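Local coordinates for ABC transporter, substrate binding protein (Agrobacterium tumefaciens, PDB 3C9H), which probably captures a solute in the periplasm for uptake by an ABC transporter, and binds a magnesium ion in the crystal, at residues A[190-195]-A[342-347]; A[94-99]-A[333-338]; A[217-222]-A[232-237]. All blocks are in the same frame, centred on the assembly; numbering follows the deposited sequence.

Contact 1: A[190-195]-A[342-347]; sequences RDQEQF and SRLIER
Helix-to-helix packing in a periplasmic binding protein joins Q192, near the C-terminal end of helix 183-194, to L344 and R347 of the C-terminal helix 338-353. The backbones stand well apart, with the CA atoms of Q192 and L344 separated by 9.4 Å, so side chains must span the gap. Q192 does most of this. Its CG lies anti to the backbone N (chi1 -160°), the chain beyond stays extended, and the flat amide is delivered to the other helix.

There the amide meets CD1 of L344, a single methyl lying 3.5 Å from Q192 NE2 and 3.6 Å from Q192 OE1. The methyl thus touches the glutamine at its amide end, at CD, OE1 and NE2, rather than along its stem. L344 is buried, packing also against L336, F185, S189 and W199; a branched apolar side chain suits such a largely apolar place. One turn later along the helix, R347 reaches across with a chain extended from CG to NE, bringing its NH1 to 3.3 Å from Q192 NE2. The amide and guanidinium planes are inclined at 51°, neither stacked nor coplanar.

Both of these nitrogens are donors, so their proximity earns no bond. R347 makes a cation-pi contact with W199 of helix 198-207, a tryptophan that Q192 also touches; a long chain with a flat cationic end is well suited to that role. The chemistry therefore implies a junction held at a partly buried edge by van der Waals contact between the amide of Q192 and the methyl of L344, with R347 NH1 merely lying near NE2 and the two polar groups not hydrogen bonding to each other.

Contact 2: A[94-99]-A[333-338]; sequences SAMDLQ and MVYLDQ
With CG anti to its own carbonyl carbon (chi1 -51°), Y335 swings its ring from the loop before helix 338-353 onto the backbone of D97, whose CG takes the crowded position between N and carbonyl carbon (chi1 60°), turning the carboxylate away from the ring and toward R341. The meeting place is the first turn of helix 96-104 in the periplasmic binding protein fold. A95 holds the N-cap position there and is also the centre of an inverse gamma turn, just before the helix.

The main interaction is a CH-pi contact: D97 CA lies 3.8 Å from the centroid of the Y335 ring, nearly along the ring normal at 14°. Such a CH, next to a peptide nitrogen and carbonyl, is somewhat polarised and probably suits the electron-rich face. D97 CB presses closer to the rim, 3.3 Å from Y335 CD2. On the opposite face V334 CB stands 4.1 Å above the plane, offset toward the rim, so the aromatic is sandwiched between a helix turn and the preceding residue of its own loop. A broad, flat tyrosine fits this slot.

The aspartate's carboxylate has other work: D97 OD2 makes a salt bridge with R341, which provides a charged partner for a buried acid and adds a link from helix 96-104 to the helix that follows Y335's loop. At the start of this segment S94 approaches the metal-binding region, where its N makes a weak hydrogen bond to S41 OG.

M96 attends to the phenol end, its flexible, unbranched chain crossing the tyrosine at about a right angle. From it, CB comes within 3.8 Å of Y335 OH, and the methyl CE, brought round by the bend at chi3, lies 3.9 Å from that same oxygen.

Contact 3: A[217-222]-A[232-237]; sequences SAILER and YNILGS
I219 and I234 meet methyl to methyl at the tight end of this contact: I219 CD1 is 3.4 Å from I234 CD1, closer than carbons usually pack. The two side chains cross obliquely. In I234 the outer branch is bent rather than extended (chi1 -54°, chi2 -53°), bringing CD1 round to the helix, where it also lies 3.8 Å from I219 CG2. The other branch serves a second neighbour, I234 CG2 standing 4.0 Å from L220 CG, a looser contact in which leucine and isoleucine run antiparallel alongside one another. Beta-branched isoleucine is apt here, since its two arms can fill separate niches.

The geometry is that of a helix packed against an inner strand of the sheet in an alpha/beta lobe of the binding protein: helix 216-224 leads, through a short connection, into strand 230-235, and the two elements then face each other. The strand is interrupted at N233, whose positive phi (62°) fits its role in a G1 beta bulge, where N233 and I234 both face V138. Just beyond, L235 is the N-cap residue of helix 236-245, and its backbone N is hydrogen-bonded to S216 OG. L220 extends the apolar patch onto that helix by touching Y238, A239 and W242; the side chain of L220 is about 7 Å from that of D43, a magnesium ligand.

Away from the strand the helix becomes polar and partly exposed, a surface that suits long charged chains. On this looser side R222 folds back along its own helix, and its NH1 donates to A218 O at 2.9 Å, with the oxygen close to the guanidinium plane. The same R222 nitrogen makes a salt bridge with E221 OE2 at 3.3 Å, a weak hydrogen bond.

Overall arrangement
From the N terminus the chain first passes 94-99, which waits until 333-338 for its partner and so closes contact 2 as a very long loop. Inside that span, 190-195 begins contact 1, completed only at 342-347, after contact 2 has closed; the two therefore cross. Contact 3, between 217-222 and 232-237, is a short local closure lying within both. Contacts 1 and 2 touch where L344 packs on L336; the C-terminal helix and the loop before it pack on helices 183-194 and 96-104 respectively. D191 OD2 is hydrogen-bonded to the hydroxyl of Y232, joining contact 1 to contact 3, whereas contacts 2 and 3 lie on opposite sides of the chain's centre.

Contact 1: A[190-195]-A[342-347]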
loop_
_atom_site.group_PDB
_atom_site.type_symbol
_atom_site.label_atom_id
_atom_site.label_comp_id
_atom_site.label_asym_id
_atom_site.label_seq_id
_atom_site.Cartn_x
_atom_site.Cartn_y
_atom_site.Cartn_z
ATOM N N ARG A 190 10.694 6.769 -3.099
ATOM C CA ARG A 190 11.564 6.289 -2.036
ATOM C C ARG A 190 12.823 5.583 -2.571
ATOM O O ARG A 190 13.904 5.758 -2.020
ATOM C CB ARG A 190 10.808 5.371 -1.077
ATOM C CG ARG A 190 9.547 5.965 -0.463
ATOM C CD ARG A 190 9.787 7.314 0.188
ATOM N NE ARG A 190 10.463 7.191 1.476
ATOM C CZ ARG A 190 10.857 8.234 2.212
ATOM N NH1 ARG A 190 10.658 9.481 1.779
ATOM N NH2 ARG A 190 11.448 8.033 3.392
ATOM N N ASP A 191 12.669 4.764 -3.612
ATOM C CA ASP A 191 13.817 4.150 -4.292
ATOM C C ASP A 191 14.846 5.226 -4.709
ATOM O O ASP A 191 16.037 5.084 -4.485
ATOM C CB ASP A 191 13.361 3.406 -5.548
ATOM C CG ASP A 191 12.767 2.045 -5.264
ATOM O OD1 ASP A 191 13.001 1.476 -4.174
ATOM O OD2 ASP A 191 12.085 1.516 -6.168
ATOM N N GLN A 192 14.362 6.290 -5.333
ATOM C CA GLN A 192 15.212 7.415 -5.717
ATOM C C GLN A 192 15.994 8.021 -4.540
ATOM O O GLN A 192 17.136 8.437 -4.726
ATOM C CB GLN A 192 14.384 8.499 -6.394
ATOM C CG GLN A 192 15.258 9.440 -7.236
ATOM C CD GLN A 192 14.486 10.588 -7.819
ATOM O OE1 GLN A 192 13.587 11.121 -7.174
ATOM N NE2 GLN A 192 14.825 10.977 -9.053
ATOM N N GLU A 193 15.390 8.062 -3.347
ATOM C CA GLU A 193 16.067 8.584 -2.134
ATOM C C GLU A 193 17.101 7.619 -1.508
ATOM O O GLU A 193 18.043 8.071 -0.862
ATOM C CB GLU A 193 15.034 9.035 -1.072
ATOM C CG GLU A 193 14.576 10.488 -1.258
ATOM C CD GLU A 193 13.203 10.827 -0.620
ATOM O OE1 GLU A 193 12.760 10.096 0.302
ATOM O OE2 GLU A 193 12.573 11.844 -1.051
ATOM N N GLN A 194 16.931 6.305 -1.675
ATOM C CA GLN A 194 17.945 5.337 -1.201
ATOM C C GLN A 194 19.032 5.192 -2.223
ATOM O O GLN A 194 20.202 5.419 -1.961
ATOM C CB GLN A 194 17.381 3.922 -1.011
ATOM C CG GLN A 194 16.078 3.840 -0.343
ATOM C CD GLN A 194 16.057 4.636 0.905
ATOM O OE1 GLN A 194 16.978 4.548 1.724
ATOM N NE2 GLN A 194 15.009 5.438 1.073
ATOM N N PHE A 195 18.583 4.812 -3.410
ATOM C CA PHE A 195 19.383 4.198 -4.443
ATOM C C PHE A 195 19.625 5.279 -5.477
ATOM O O PHE A 195 18.713 5.652 -6.225
ATOM C CB PHE A 195 18.574 3.036 -5.049
ATOM C CG PHE A 195 19.382 1.829 -5.422
ATOM C CD1 PHE A 195 19.344 1.335 -6.724
ATOM C CD2 PHE A 195 20.142 1.149 -4.467
ATOM C CE1 PHE A 195 20.062 0.209 -7.079
ATOM C CE2 PHE A 195 20.860 0.004 -4.806
ATOM C CZ PHE A 195 20.825 -0.460 -6.121
ATOM N N SER A 342 5.423 15.415 -10.913
ATOM C CA SER A 342 5.261 15.379 -12.369
ATOM C C SER A 342 6.583 15.178 -13.077
ATOM O O SER A 342 6.643 14.469 -14.064
ATOM C CB SER A 342 4.629 16.678 -12.896
ATOM O OG SER A 342 3.261 16.725 -12.590
ATOM N N ARG A 343 7.636 15.795 -12.569
ATOM C CA ARG A 343 8.943 15.656 -13.184
ATOM C C ARG A 343 9.473 14.221 -13.054
ATOM O O ARG A 343 10.006 13.667 -14.012
ATOM C CB ARG A 343 9.913 16.671 -12.586
ATOM C CG ARG A 343 9.511 18.151 -12.856
ATOM C CD ARG A 343 9.704 18.536 -14.324
ATOM N NE ARG A 343 9.490 19.961 -14.630
ATOM C CZ ARG A 343 8.299 20.552 -14.756
ATOM N NH1 ARG A 343 7.171 19.861 -14.556
ATOM N NH2 ARG A 343 8.231 21.850 -15.075
ATOM N N LEU A 344 9.315 13.612 -11.877
ATOM C CA LEU A 344 9.785 12.247 -11.652
ATOM C C LEU A 344 9.068 11.235 -12.547
ATOM O O LEU A 344 9.667 10.261 -12.988
ATOM C CB LEU A 344 9.591 11.858 -10.188
ATOM C CG LEU A 344 10.026 10.439 -9.806
ATOM C CD1 LEU A 344 11.528 10.267 -10.007
ATOM C CD2 LEU A 344 9.642 10.146 -8.374
ATOM N N ILE A 345 7.789 11.469 -12.803
ATOM C CA ILE A 345 7.002 10.607 -13.664
ATOM C C ILE A 345 7.460 10.686 -15.135
ATOM O O ILE A 345 7.529 9.668 -15.831
ATOM C CB ILE A 345 5.476 10.889 -13.498
ATOM C CG1 ILE A 345 4.994 10.383 -12.128
ATOM C CG2 ILE A 345 4.684 10.221 -14.600
ATOM C CD1 ILE A 345 3.489 10.627 -11.806
ATOM N N GLU A 346 7.796 11.878 -15.614
ATOM C CA GLU A 346 8.261 11.981 -16.989
ATOM C C GLU A 346 9.693 11.430 -17.151
ATOM O O GLU A 346 10.015 10.842 -18.177
ATOM C CB GLU A 346 8.082 13.404 -17.560
ATOM C CG GLU A 346 8.915 14.525 -16.948
ATOM C CD GLU A 346 8.701 15.874 -17.682
ATOM O OE1 GLU A 346 8.219 15.862 -18.852
ATOM O OE2 GLU A 346 9.015 16.941 -17.092
ATOM N N ARG A 347 10.536 11.597 -16.144
ATOM C CA ARG A 347 11.846 10.933 -16.112
ATOM C C ARG A 347 11.745 9.377 -16.143
ATOM O O ARG A 347 12.507 8.690 -16.824
ATOM C CB ARG A 347 12.592 11.387 -14.861
ATOM C CG ARG A 347 14.048 10.996 -14.827
ATOM C CD ARG A 347 14.816 11.763 -13.753
ATOM N NE ARG A 347 16.254 11.474 -13.814
ATOM C CZ ARG A 347 17.109 11.597 -12.801
ATOM N NH1 ARG A 347 16.705 11.991 -11.600
ATOM N NH2 ARG A 347 18.384 11.300 -12.990
#

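Contact 2: A[94-99]-A[333-338]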
loop_
_atom_site.group_PDB
_atom_site.type_symbol
_atom_site.label_atom_id
_atom_site.label_comp_id
_atom_site.label_asym_id
_atom_site.label_seq_id
_atom_site.Cartn_x
_atom_site.Cartn_y
_atom_site.Cartn_z
ATOM N N SER A 94 -2.712 3.448 0.834
ATOM C CA SER A 94 -1.308 3.157 0.837
ATOM C C SER A 94 -0.503 4.281 0.169
ATOM O O SER A 94 0.731 4.268 0.232
ATOM C CB SER A 94 -1.034 1.826 0.161
ATOM O OG SER A 94 -1.648 1.778 -1.106
ATOM N N ALA A 95 -1.189 5.235 -0.465
ATOM C CA ALA A 95 -0.507 6.395 -1.040
ATOM C C ALA A 95 -0.302 7.467 0.064
ATOM O O ALA A 95 -1.053 8.433 0.194
ATOM C CB ALA A 95 -1.207 6.929 -2.282
ATOM N N MET A 96 0.757 7.271 0.848
ATOM C CA MET A 96 0.957 7.975 2.108
ATOM C C MET A 96 1.008 9.473 1.848
ATOM O O MET A 96 0.439 10.272 2.582
ATOM C CB MET A 96 2.263 7.549 2.774
ATOM C CG MET A 96 2.430 6.049 3.133
ATOM S SD MET A 96 4.000 5.618 3.923
ATOM C CE MET A 96 3.813 6.464 5.485
ATOM N N ASP A 97 1.720 9.825 0.801
ATOM C CA ASP A 97 1.878 11.202 0.390
ATOM C C ASP A 97 0.562 11.905 0.043
ATOM O O ASP A 97 0.330 13.046 0.468
ATOM C CB ASP A 97 2.918 11.298 -0.731
ATOM C CG ASP A 97 2.556 10.500 -1.988
ATOM O OD1 ASP A 97 1.884 9.447 -1.906
ATOM O OD2 ASP A 97 3.029 10.910 -3.069
ATOM N N LEU A 98 -0.334 11.212 -0.649
ATOM C CA LEU A 98 -1.619 11.788 -1.023
ATOM C C LEU A 98 -2.502 11.962 0.201
ATOM O O LEU A 98 -3.298 12.892 0.258
ATOM C CB LEU A 98 -2.339 10.906 -2.069
ATOM C CG LEU A 98 -1.590 10.782 -3.411
ATOM C CD1 LEU A 98 -2.357 9.954 -4.414
ATOM C CD2 LEU A 98 -1.205 12.189 -3.982
ATOM N N GLN A 99 -2.373 11.052 1.171
ATOM C CA GLN A 99 -3.139 11.155 2.404
ATOM C C GLN A 99 -2.670 12.312 3.269
ATOM O O GLN A 99 -3.470 13.034 3.835
ATOM C CB GLN A 99 -3.096 9.843 3.174
ATOM C CG GLN A 99 -3.895 8.731 2.483
ATOM C CD GLN A 99 -5.401 8.885 2.671
ATOM O OE1 GLN A 99 -6.052 9.643 1.941
ATOM N NE2 GLN A 99 -5.968 8.148 3.642
ATOM N N MET A 333 6.302 17.891 3.969
ATOM C CA MET A 333 7.733 18.083 3.649
ATOM C C MET A 333 8.526 16.801 3.348
ATOM O O MET A 333 9.512 16.852 2.612
ATOM C CB MET A 333 8.434 18.818 4.796
ATOM C CG MET A 333 8.390 18.076 6.137
ATOM S SD MET A 333 9.288 18.982 7.410
ATOM C CE MET A 333 8.366 18.558 8.902
ATOM N N VAL A 334 8.129 15.671 3.932
ATOM C CA VAL A 334 8.778 14.379 3.625
ATOM C C VAL A 334 8.555 13.952 2.157
ATOM O O VAL A 334 9.369 13.212 1.564
ATOM C CB VAL A 334 8.270 13.247 4.577
ATOM C CG1 VAL A 334 8.993 11.915 4.291
ATOM C CG2 VAL A 334 8.459 13.652 6.033
ATOM N N TYR A 335 7.452 14.434 1.580
ATOM C CA TYR A 335 6.981 14.008 0.263
ATOM C C TYR A 335 7.192 15.043 -0.840
ATOM O O TYR A 335 7.207 16.247 -0.583
ATOM C CB TYR A 335 5.504 13.711 0.362
ATOM C CG TYR A 335 5.171 12.793 1.500
ATOM C CD1 TYR A 335 4.613 13.282 2.683
ATOM C CD2 TYR A 335 5.427 11.425 1.411
ATOM C CE1 TYR A 335 4.298 12.431 3.732
ATOM C CE2 TYR A 335 5.105 10.557 2.465
ATOM C CZ TYR A 335 4.546 11.072 3.618
ATOM O OH TYR A 335 4.242 10.221 4.639
ATOM N N LEU A 336 7.289 14.539 -2.069
ATOM C CA LEU A 336 7.517 15.353 -3.270
ATOM C C LEU A 336 6.315 16.232 -3.605
ATOM O O LEU A 336 5.193 15.757 -3.677
ATOM C CB LEU A 336 7.809 14.456 -4.481
ATOM C CG LEU A 336 9.208 13.843 -4.596
ATOM C CD1 LEU A 336 9.535 13.012 -3.361
ATOM C CD2 LEU A 336 9.316 12.988 -5.852
ATOM N N ASP A 337 6.574 17.513 -3.853
ATOM C CA ASP A 337 5.534 18.423 -4.270
ATOM C C ASP A 337 5.003 18.071 -5.670
ATOM O O ASP A 337 5.623 17.304 -6.407
ATOM C CB ASP A 337 6.036 19.875 -4.194
ATOM C CG ASP A 337 7.075 20.215 -5.245
ATOM O OD1 ASP A 337 6.950 19.787 -6.407
ATOM O OD2 ASP A 337 7.999 20.994 -4.924
ATOM N N GLN A 338 3.870 18.671 -6.032
ATOM C CA GLN A 338 3.146 18.332 -7.270
ATOM C C GLN A 338 4.015 18.425 -8.528
ATOM O O GLN A 338 3.933 17.555 -9.414
ATOM C CB GLN A 338 1.896 19.226 -7.429
ATOM C CG GLN A 338 0.860 19.018 -6.320
ATOM C CD GLN A 338 -0.135 20.158 -6.220
ATOM O OE1 GLN A 338 -0.747 20.548 -7.220
ATOM N NE2 GLN A 338 -0.317 20.688 -5.011
HETATM O O HOH W 1 5.128 12.137 -2.995
#

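Contact 3: A[217-222]-A[232-237]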
loop_
_atom_site.group_PDB
_atom_site.type_symbol
_atom_site.label_atom_id
_atom_site.label_comp_id
_atom_site.label_asym_id
_atom_site.label_seq_id
_atom_site.Cartn_x
_atom_site.Cartn_y
_atom_site.Cartn_z
ATOM N N SER A 217 -2.221 -7.047 -7.435
ATOM C CA SER A 217 -2.990 -8.260 -7.742
ATOM C C SER A 217 -2.869 -8.670 -9.217
ATOM O O SER A 217 -2.749 -9.861 -9.505
ATOM C CB SER A 217 -4.454 -8.113 -7.359
ATOM O OG SER A 217 -4.994 -7.005 -8.043
ATOM N N ALA A 218 -2.895 -7.703 -10.142
ATOM C CA ALA A 218 -2.728 -7.999 -11.581
ATOM C C ALA A 218 -1.366 -8.658 -11.858
ATOM O O ALA A 218 -1.233 -9.579 -12.667
ATOM C CB ALA A 218 -2.885 -6.722 -12.448
ATOM N N ILE A 219 -0.343 -8.158 -11.197
ATOM C CA ILE A 219 1.000 -8.692 -11.383
ATOM C C ILE A 219 1.076 -10.077 -10.735
ATOM O O ILE A 219 1.534 -11.018 -11.349
ATOM C CB ILE A 219 2.060 -7.748 -10.827
ATOM C CG1 ILE A 219 2.086 -6.433 -11.631
ATOM C CG2 ILE A 219 3.439 -8.456 -10.814
ATOM C CD1 ILE A 219 2.919 -5.304 -10.968
ATOM N N LEU A 220 0.541 -10.210 -9.529
ATOM C CA LEU A 220 0.554 -11.487 -8.837
ATOM C C LEU A 220 -0.137 -12.587 -9.629
ATOM O O LEU A 220 0.420 -13.686 -9.751
ATOM C CB LEU A 220 -0.009 -11.346 -7.420
ATOM C CG LEU A 220 0.965 -10.664 -6.451
ATOM C CD1 LEU A 220 0.221 -10.163 -5.237
ATOM C CD2 LEU A 220 2.123 -11.603 -6.044
ATOM N N GLU A 221 -1.300 -12.306 -10.213
ATOM C CA GLU A 221 -1.975 -13.335 -11.051
ATOM C C GLU A 221 -1.093 -13.820 -12.190
ATOM O O GLU A 221 -1.070 -15.008 -12.461
ATOM C CB GLU A 221 -3.392 -12.940 -11.541
ATOM C CG GLU A 221 -3.580 -11.563 -12.064
ATOM C CD GLU A 221 -5.065 -11.102 -12.067
ATOM O OE1 GLU A 221 -5.649 -10.805 -10.975
ATOM O OE2 GLU A 221 -5.620 -10.995 -13.183
ATOM N N ARG A 222 -0.324 -12.926 -12.797
ATOM C CA ARG A 222 0.500 -13.252 -13.957
ATOM C C ARG A 222 1.829 -13.954 -13.605
ATOM O O ARG A 222 2.320 -14.800 -14.370
ATOM C CB ARG A 222 0.727 -12.007 -14.805
ATOM C CG ARG A 222 -0.546 -11.585 -15.590
ATOM C CD ARG A 222 -0.486 -10.139 -16.064
ATOM N NE ARG A 222 -1.714 -9.758 -16.766
ATOM C CZ ARG A 222 -2.896 -9.566 -16.187
ATOM N NH1 ARG A 222 -3.053 -9.674 -14.865
ATOM N NH2 ARG A 222 -3.947 -9.248 -16.941
ATOM N N TYR A 232 8.537 -6.540 -9.538
ATOM C CA TYR A 232 9.359 -5.611 -8.785
ATOM C C TYR A 232 8.472 -4.605 -8.028
ATOM O O TYR A 232 7.540 -4.058 -8.608
ATOM C CB TYR A 232 10.318 -4.862 -9.732
ATOM C CG TYR A 232 11.119 -3.801 -9.043
ATOM C CD1 TYR A 232 12.226 -4.139 -8.283
ATOM C CD2 TYR A 232 10.774 -2.454 -9.136
ATOM C CE1 TYR A 232 12.956 -3.173 -7.607
ATOM C CE2 TYR A 232 11.510 -1.468 -8.464
ATOM C CZ TYR A 232 12.590 -1.835 -7.704
ATOM O OH TYR A 232 13.340 -0.885 -7.042
ATOM N N ASN A 233 8.796 -4.354 -6.762
ATOM C CA ASN A 233 8.048 -3.415 -5.895
ATOM C C ASN A 233 6.602 -3.799 -5.644
ATOM O O ASN A 233 5.708 -2.947 -5.612
ATOM C CB ASN A 233 8.106 -1.991 -6.454
ATOM C CG ASN A 233 9.301 -1.201 -5.957
ATOM O OD1 ASN A 233 9.416 0.014 -6.229
ATOM N ND2 ASN A 233 10.180 -1.856 -5.224
ATOM N N ILE A 234 6.382 -5.082 -5.404
ATOM C CA ILE A 234 5.059 -5.621 -5.192
ATOM C C ILE A 234 4.782 -5.570 -3.691
ATOM O O ILE A 234 5.702 -5.708 -2.893
ATOM C CB ILE A 234 4.961 -7.087 -5.748
ATOM C CG1 ILE A 234 5.404 -7.091 -7.220
ATOM C CG2 ILE A 234 3.533 -7.663 -5.583
ATOM C CD1 ILE A 234 4.663 -6.079 -8.104
ATOM N N LEU A 235 3.513 -5.376 -3.317
ATOM C CA LEU A 235 3.126 -5.397 -1.922
ATOM C C LEU A 235 3.361 -6.781 -1.300
ATOM O O LEU A 235 2.780 -7.772 -1.725
ATOM C CB LEU A 235 1.680 -4.918 -1.745
ATOM C CG LEU A 235 1.386 -3.427 -2.030
ATOM C CD1 LEU A 235 -0.104 -3.141 -1.814
ATOM C CD2 LEU A 235 2.273 -2.477 -1.174
ATOM N N GLY A 236 4.204 -6.831 -0.276
ATOM C CA GLY A 236 4.587 -8.096 0.355
ATOM C C GLY A 236 3.424 -8.785 1.036
ATOM O O GLY A 236 3.355 -9.992 1.065
ATOM N N SER A 237 2.507 -7.997 1.594
ATOM C CA SER A 237 1.325 -8.533 2.266
ATOM C C SER A 237 0.447 -9.293 1.276
ATOM O O SER A 237 0.032 -10.399 1.528
ATOM C CB SER A 237 0.546 -7.378 2.902
ATOM O OG SER A 237 0.451 -6.285 1.992
#